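Local coordinates for clostripain-related protein (Bacteroides thetaiotaomicron, PDB 6NAG), which is a secreted C11 (clostripain-family) cysteine protease, expected to cleave peptide bonds with a catalytic cysteine, at residues T12-L17 with I49-T54; G89-L94 with I164-L169. The protein carries 1 engineered substitution. All coordinates share one frame; numbering follows the deposited sequence.

Overall arrangement
Both interactions belong to the same alpha/beta core, and their centres lie about 14 Å apart. Interaction 1 pairs the adjacent parallel strands 11-17 and 46-53 of the mixed sheet. It closes before interaction 2 opens along the chain, where helix 87-100 meets the C-terminal end of helix 157-166. Helix 87-100 lies on the sheet face that carries Phe14, Tyr16 and Phe51. The two contacts therefore touch directly: Phe51 CZ is 3.6 Å from Ile93 CD1, and Phe14 CE2 is 3.7 Å from Leu94 CD2. The side chains of Phe14, Phe51, Ile93 and Leu94 thus join this sheet face to the helix pair within the clostripain family region of the protease.

Interaction 1. Residues T12-L17 with I49-T54; sequences TVFMYL and IIFMCT
Phe14 and Phe51 lie side by side on one face of a parallel strand pair, pointing the same way. With CG anti to the backbone N (chi1 176°), the Phe14 ring reaches over toward strand 46-53. There Phe51 CB meets its edge, near the ring plane, and Phe14 CE1 is 3.5 Å from that CB. Tyr16, one step further along the same face, flanks the Phe51 ring. The two planes are within 22° of parallel but slid so far apart that the rings barely overlap, with centroids 5.5 Å apart. Contact is made at the neighbouring ring atoms Tyr16 CE1 and Phe51 CD1, 3.5 Å apart. Phe51 also stands edge-to-face with Tyr79, which adds a third aromatic neighbour beside Phe14 and Tyr16.

The reverse face is aliphatic and sulfur-bearing. Met15 CB packs on Ile50 CG1 at 3.9 Å, while Leu17 CB faces Met52 CB at 4.1 Å. Beyond these roots the methionine chains lead away from the opposite strand, that of Met52 to helix 24-38, where it meets Phe27 and Ile31.

Five backbone hydrogen bonds hold this alternation in register. Val13, Met15 and Leu17 bond in turn to Ile49, Phe51 and Cys53, as in Met15 N to Ile49 O (2.8 Å) and Phe51 N to Met15 O (2.9 Å). CA-H...O contacts supplement them. Helix 24-38 connects the two strands, making a beta-alpha-beta crossover unit in the alpha/beta fold of clan CD peptidases.

Interaction 2. Residues G89-L94 with I164-L169; sequences GITSIL and ISNAGL. With PRO (proline), chain D; PRO (proline), chain E.
Leu94 and the methyl of Thr91 form the closely packed part of this contact, reaching from helix 87-100 onto the last turn of helix 157-166. The CG of Leu94 stands anti to the carbonyl carbon (chi1 -73°), and the extended side chain carries CD1 to 3.7 Å from Ile164 CG1, so that the two side chains cross at a slant. Nearer the root, Leu94 CB rests on the methyl of Ala167, with the two CB atoms 3.8 Å apart. Thr91 packs its methyl against the Asn166-Ala167 peptide, where CG2 is 3.7 Å from Ala167 N. Met171 of strand 171-177 touches both Leu94 and Ile164, continuing this buried patch into the sheet.

Toward solvent the contact thins out at Asn166, whose side chain is exposed. This residue meets Thr91 through its backbone carbonyl and its CB, the latter 3.5 Å from Thr91 OG1. The single proton of that hydroxyl must be shared or alternate between two backbone carbonyls, Ala87 O, the stronger partner, in its own helix and Gly163 O in the other.

After Ala167 the chain turns in a Schellman motif at Gly168, whose phi is positive; Leu169 N bonds back to Ile164 O at 3.2 Å. Two bound prolines sit beyond the outer flanks. The proline of chain D has its CD 3.6 Å from Leu169 CD2; that of chain E lies near Gly89 and has its CB 3.4 Å from Ser92 OG.

No hydrogen bond joins the two segments themselves. Cohesion therefore rests on shape and hydrophobic burial around Leu94 and the Thr91 methyl, while polar tethering reaches just past the segments: Thr91 OG1 to Gly163 O, and Gln98 NE2 to Ala167 O.

Interaction 1. Residues T12-L17 with I49-T54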
loop_
_atom_site.group_PDB
_atom_site.type_symbol
_atom_site.label_atom_id
_atom_site.label_comp_id
_atom_site.label_asym_id
_atom_site.label_seq_id
_atom_site.Cartn_x
_atom_site.Cartn_y
_atom_site.Cartn_z
ATOM N N THR A 12 0.045 -6.684 16.992
ATOM C CA THR A 12 -0.203 -5.329 17.462
ATOM C C THR A 12 -1.696 -5.038 17.422
ATOM O O THR A 12 -2.327 -5.135 16.371
ATOM C CB THR A 12 0.541 -4.277 16.620
ATOM O OG1 THR A 12 1.953 -4.405 16.825
ATOM C CG2 THR A 12 0.109 -2.873 17.016
ATOM N N VAL A 13 -2.262 -4.698 18.575
ATOM C CA VAL A 13 -3.652 -4.273 18.638
ATOM C C VAL A 13 -3.704 -2.753 18.663
ATOM O O VAL A 13 -3.351 -2.126 19.660
ATOM C CB VAL A 13 -4.375 -4.843 19.873
ATOM C CG1 VAL A 13 -5.806 -4.330 19.931
ATOM C CG2 VAL A 13 -4.350 -6.362 19.849
ATOM N N PHE A 14 -4.137 -2.164 17.554
ATOM C CA PHE A 14 -4.154 -0.715 17.420
ATOM C C PHE A 14 -5.534 -0.133 17.707
ATOM O O PHE A 14 -6.453 -0.264 16.899
ATOM C CB PHE A 14 -3.691 -0.310 16.018
ATOM C CG PHE A 14 -3.758 1.167 15.758
ATOM C CD1 PHE A 14 -3.187 2.067 16.642
ATOM C CD2 PHE A 14 -4.382 1.656 14.622
ATOM C CE1 PHE A 14 -3.248 3.426 16.403
ATOM C CE2 PHE A 14 -4.443 3.013 14.377
ATOM C CZ PHE A 14 -3.875 3.899 15.268
ATOM N N MET A 15 -5.672 0.506 18.864
ATOM C CA MET A 15 -6.903 1.211 19.199
ATOM C C MET A 15 -6.868 2.618 18.614
ATOM O O MET A 15 -6.054 3.451 19.013
ATOM C CB MET A 15 -7.114 1.264 20.713
ATOM C CG MET A 15 -8.382 1.993 21.123
ATOM S SD MET A 15 -8.810 1.757 22.857
ATOM C CE MET A 15 -9.677 0.193 22.780
ATOM N N TYR A 16 -7.759 2.868 17.663
ATOM C CA TYR A 16 -7.776 4.117 16.917
ATOM C C TYR A 16 -8.958 4.987 17.337
ATOM O O TYR A 16 -10.112 4.644 17.084
ATOM C CB TYR A 16 -7.821 3.816 15.417
ATOM C CG TYR A 16 -7.921 5.023 14.516
ATOM C CD1 TYR A 16 -6.917 5.982 14.487
ATOM C CD2 TYR A 16 -9.008 5.186 13.667
ATOM C CE1 TYR A 16 -7.005 7.080 13.653
ATOM C CE2 TYR A 16 -9.103 6.276 12.830
ATOM C CZ TYR A 16 -8.101 7.221 12.827
ATOM O OH TYR A 16 -8.199 8.307 11.991
ATOM N N LEU A 17 -8.662 6.110 17.984
ATOM C CA LEU A 17 -9.700 6.978 18.527
ATOM C C LEU A 17 -9.602 8.411 18.007
ATOM O O LEU A 17 -9.122 9.297 18.715
ATOM C CB LEU A 17 -9.635 6.984 20.057
ATOM C CG LEU A 17 -9.738 5.633 20.765
ATOM C CD1 LEU A 17 -9.374 5.769 22.235
ATOM C CD2 LEU A 17 -11.134 5.050 20.612
ATOM N N ILE A 49 -1.157 -0.517 20.998
ATOM C CA ILE A 49 -0.849 0.847 20.586
ATOM C C ILE A 49 -2.135 1.655 20.444
ATOM O O ILE A 49 -3.092 1.199 19.824
ATOM C CB ILE A 49 -0.072 0.872 19.255
ATOM C CG1 ILE A 49 1.135 -0.065 19.324
ATOM C CG2 ILE A 49 0.367 2.286 18.915
ATOM C CD1 ILE A 49 2.132 0.300 20.398
ATOM N N ILE A 50 -2.157 2.852 21.023
ATOM C CA ILE A 50 -3.366 3.670 21.022
ATOM C C ILE A 50 -3.141 5.066 20.446
ATOM O O ILE A 50 -2.238 5.788 20.866
ATOM C CB ILE A 50 -3.944 3.815 22.446
ATOM C CG1 ILE A 50 -4.262 2.439 23.036
ATOM C CG2 ILE A 50 -5.190 4.686 22.434
ATOM C CD1 ILE A 50 -4.891 2.498 24.409
ATOM N N PHE A 51 -3.975 5.432 19.477
ATOM C CA PHE A 51 -3.996 6.780 18.925
ATOM C C PHE A 51 -5.289 7.469 19.339
ATOM O O PHE A 51 -6.378 6.992 19.025
ATOM C CB PHE A 51 -3.871 6.744 17.398
ATOM C CG PHE A 51 -4.059 8.083 16.732
ATOM C CD1 PHE A 51 -5.315 8.499 16.318
ATOM C CD2 PHE A 51 -2.977 8.916 16.505
ATOM C CE1 PHE A 51 -5.489 9.725 15.704
ATOM C CE2 PHE A 51 -3.145 10.143 15.888
ATOM C CZ PHE A 51 -4.403 10.545 15.488
ATOM N N MET A 52 -5.175 8.589 20.043
ATOM C CA MET A 52 -6.361 9.315 20.479
ATOM C C MET A 52 -6.228 10.820 20.294
ATOM O O MET A 52 -5.215 11.416 20.656
ATOM C CB MET A 52 -6.670 9.009 21.944
ATOM C CG MET A 52 -7.886 9.754 22.468
ATOM S SD MET A 52 -8.270 9.388 24.185
ATOM C CE MET A 52 -9.669 10.470 24.450
ATOM N N CYS A 53 -7.265 11.427 19.728
ATOM C CA CYS A 53 -7.338 12.876 19.614
ATOM C C CYS A 53 -7.775 13.498 20.932
ATOM O O CYS A 53 -8.880 13.246 21.410
ATOM C CB CYS A 53 -8.304 13.284 18.500
ATOM S SG CYS A 53 -7.691 13.008 16.830
ATOM N N THR A 54 -6.901 14.306 21.521
ATOM C CA THR A 54 -7.247 15.049 22.724
ATOM C C THR A 54 -8.248 16.138 22.363
ATOM O O THR A 54 -9.232 16.361 23.069
ATOM C CB THR A 54 -6.009 15.676 23.382
ATOM O OG1 THR A 54 -5.072 14.646 23.717
ATOM C CG2 THR A 54 -6.402 16.420 24.641
#

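Interaction 2. Residues G89-L94 with I164-L169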
loop_
_atom_site.group_PDB
_atom_site.type_symbol
_atom_site.label_atom_id
_atom_site.label_comp_id
_atom_site.label_asym_id
_atom_site.label_seq_id
_atom_site.Cartn_x
_atom_site.Cartn_y
_atom_site.Cartn_z
ATOM N N GLY A 89 -3.463 10.693 5.646
ATOM C CA GLY A 89 -3.283 10.872 7.075
ATOM C C GLY A 89 -3.398 9.570 7.840
ATOM O O GLY A 89 -2.602 9.296 8.737
ATOM N N ILE A 90 -4.395 8.765 7.483
ATOM C CA ILE A 90 -4.592 7.458 8.100
ATOM C C ILE A 90 -3.403 6.544 7.810
ATOM O O ILE A 90 -2.934 5.822 8.691
ATOM C CB ILE A 90 -5.895 6.795 7.606
ATOM C CG1 ILE A 90 -7.108 7.604 8.074
ATOM C CG2 ILE A 90 -5.999 5.361 8.103
ATOM C CD1 ILE A 90 -8.434 7.044 7.610
ATOM N N THR A 91 -2.915 6.590 6.574
ATOM C CA THR A 91 -1.746 5.813 6.175
ATOM C C THR A 91 -0.522 6.197 6.999
ATOM O O THR A 91 0.224 5.333 7.460
ATOM C CB THR A 91 -1.428 6.005 4.678
ATOM O OG1 THR A 91 -2.511 5.503 3.888
ATOM C CG2 THR A 91 -0.153 5.269 4.301
ATOM N N SER A 92 -0.328 7.499 7.187
ATOM C CA SER A 92 0.817 8.011 7.932
ATOM C C SER A 92 0.794 7.548 9.385
ATOM O O SER A 92 1.829 7.195 9.950
ATOM C CB SER A 92 0.853 9.539 7.868
ATOM O OG SER A 92 2.006 10.050 8.514
ATOM N N ILE A 93 -0.392 7.552 9.985
ATOM C CA ILE A 93 -0.560 7.096 11.360
ATOM C C ILE A 93 -0.281 5.600 11.474
ATOM O O ILE A 93 0.435 5.160 12.372
ATOM C CB ILE A 93 -1.977 7.397 11.884
ATOM C CG1 ILE A 93 -2.221 8.907 11.913
ATOM C CG2 ILE A 93 -2.176 6.806 13.269
ATOM C CD1 ILE A 93 -3.647 9.289 12.235
ATOM N N LEU A 94 -0.845 4.826 10.552
ATOM C CA LEU A 94 -0.642 3.382 10.533
ATOM C C LEU A 94 0.820 3.029 10.282
ATOM O O LEU A 94 1.307 2.005 10.759
ATOM C CB LEU A 94 -1.529 2.728 9.473
ATOM C CG LEU A 94 -3.022 2.669 9.799
ATOM C CD1 LEU A 94 -3.796 2.051 8.650
ATOM C CD2 LEU A 94 -3.254 1.890 11.084
ATOM N N ILE A 164 -5.512 2.038 4.956
ATOM C CA ILE A 164 -4.927 0.785 5.415
ATOM C C ILE A 164 -4.130 0.115 4.302
ATOM O O ILE A 164 -3.036 -0.401 4.530
ATOM C CB ILE A 164 -6.011 -0.187 5.927
ATOM C CG1 ILE A 164 -6.796 0.448 7.075
ATOM C CG2 ILE A 164 -5.389 -1.500 6.377
ATOM C CD1 ILE A 164 -7.937 -0.404 7.579
ATOM N N SER A 165 -4.686 0.137 3.095
ATOM C CA SER A 165 -4.058 -0.497 1.943
ATOM C C SER A 165 -2.734 0.170 1.574
ATOM O O SER A 165 -1.743 -0.508 1.306
ATOM C CB SER A 165 -5.008 -0.472 0.744
ATOM O OG SER A 165 -4.434 -1.124 -0.375
ATOM N N ASN A 166 -2.722 1.500 1.568
ATOM C CA ASN A 166 -1.517 2.248 1.227
ATOM C C ASN A 166 -0.452 2.162 2.314
ATOM O O ASN A 166 0.709 2.497 2.085
ATOM C CB ASN A 166 -1.858 3.712 0.950
ATOM C CG ASN A 166 -2.622 3.895 -0.346
ATOM O OD1 ASN A 166 -2.559 3.052 -1.240
ATOM N ND2 ASN A 166 -3.346 5.002 -0.455
ATOM N N ALA A 167 -0.853 1.711 3.498
ATOM C CA ALA A 167 0.087 1.482 4.586
ATOM C C ALA A 167 0.718 0.101 4.447
ATOM O O ALA A 167 1.625 -0.259 5.195
ATOM C CB ALA A 167 -0.605 1.622 5.930
ATOM N N GLY A 168 0.226 -0.666 3.479
ATOM C CA GLY A 168 0.735 -2.000 3.220
ATOM C C GLY A 168 0.282 -3.002 4.261
ATOM O O GLY A 168 0.994 -3.959 4.562
ATOM N N LEU A 169 -0.908 -2.783 4.810
ATOM C CA LEU A 169 -1.431 -3.639 5.867
ATOM C C LEU A 169 -2.749 -4.305 5.490
ATOM O O LEU A 169 -3.543 -3.758 4.725
ATOM C CB LEU A 169 -1.627 -2.837 7.155
ATOM C CG LEU A 169 -0.396 -2.272 7.861
ATOM C CD1 LEU A 169 -0.818 -1.502 9.102
ATOM C CD2 LEU A 169 0.574 -3.382 8.222
HETATM N N PRO D . -0.274 -6.959 6.987
HETATM C CA PRO D . -0.598 -8.327 6.574
HETATM C C PRO D . -0.379 -9.330 7.702
HETATM O O PRO D . -0.474 -10.543 7.504
HETATM C CB PRO D . 0.374 -8.576 5.423
HETATM C CG PRO D . 1.567 -7.763 5.785
HETATM C CD PRO D . 1.038 -6.529 6.473
HETATM O OXT PRO D . -0.104 -8.949 8.839
HETATM N N PRO E . -1.541 13.978 9.246
HETATM C CA PRO E . -0.103 14.261 9.202
HETATM C C PRO E . 0.374 14.628 7.801
HETATM O O PRO E . 1.371 14.098 7.312
HETATM C CB PRO E . 0.524 12.944 9.665
HETATM C CG PRO E . -0.511 12.333 10.539
HETATM C CD PRO E . -1.829 12.700 9.919
HETATM O OXT PRO E . -0.227 15.465 7.128
#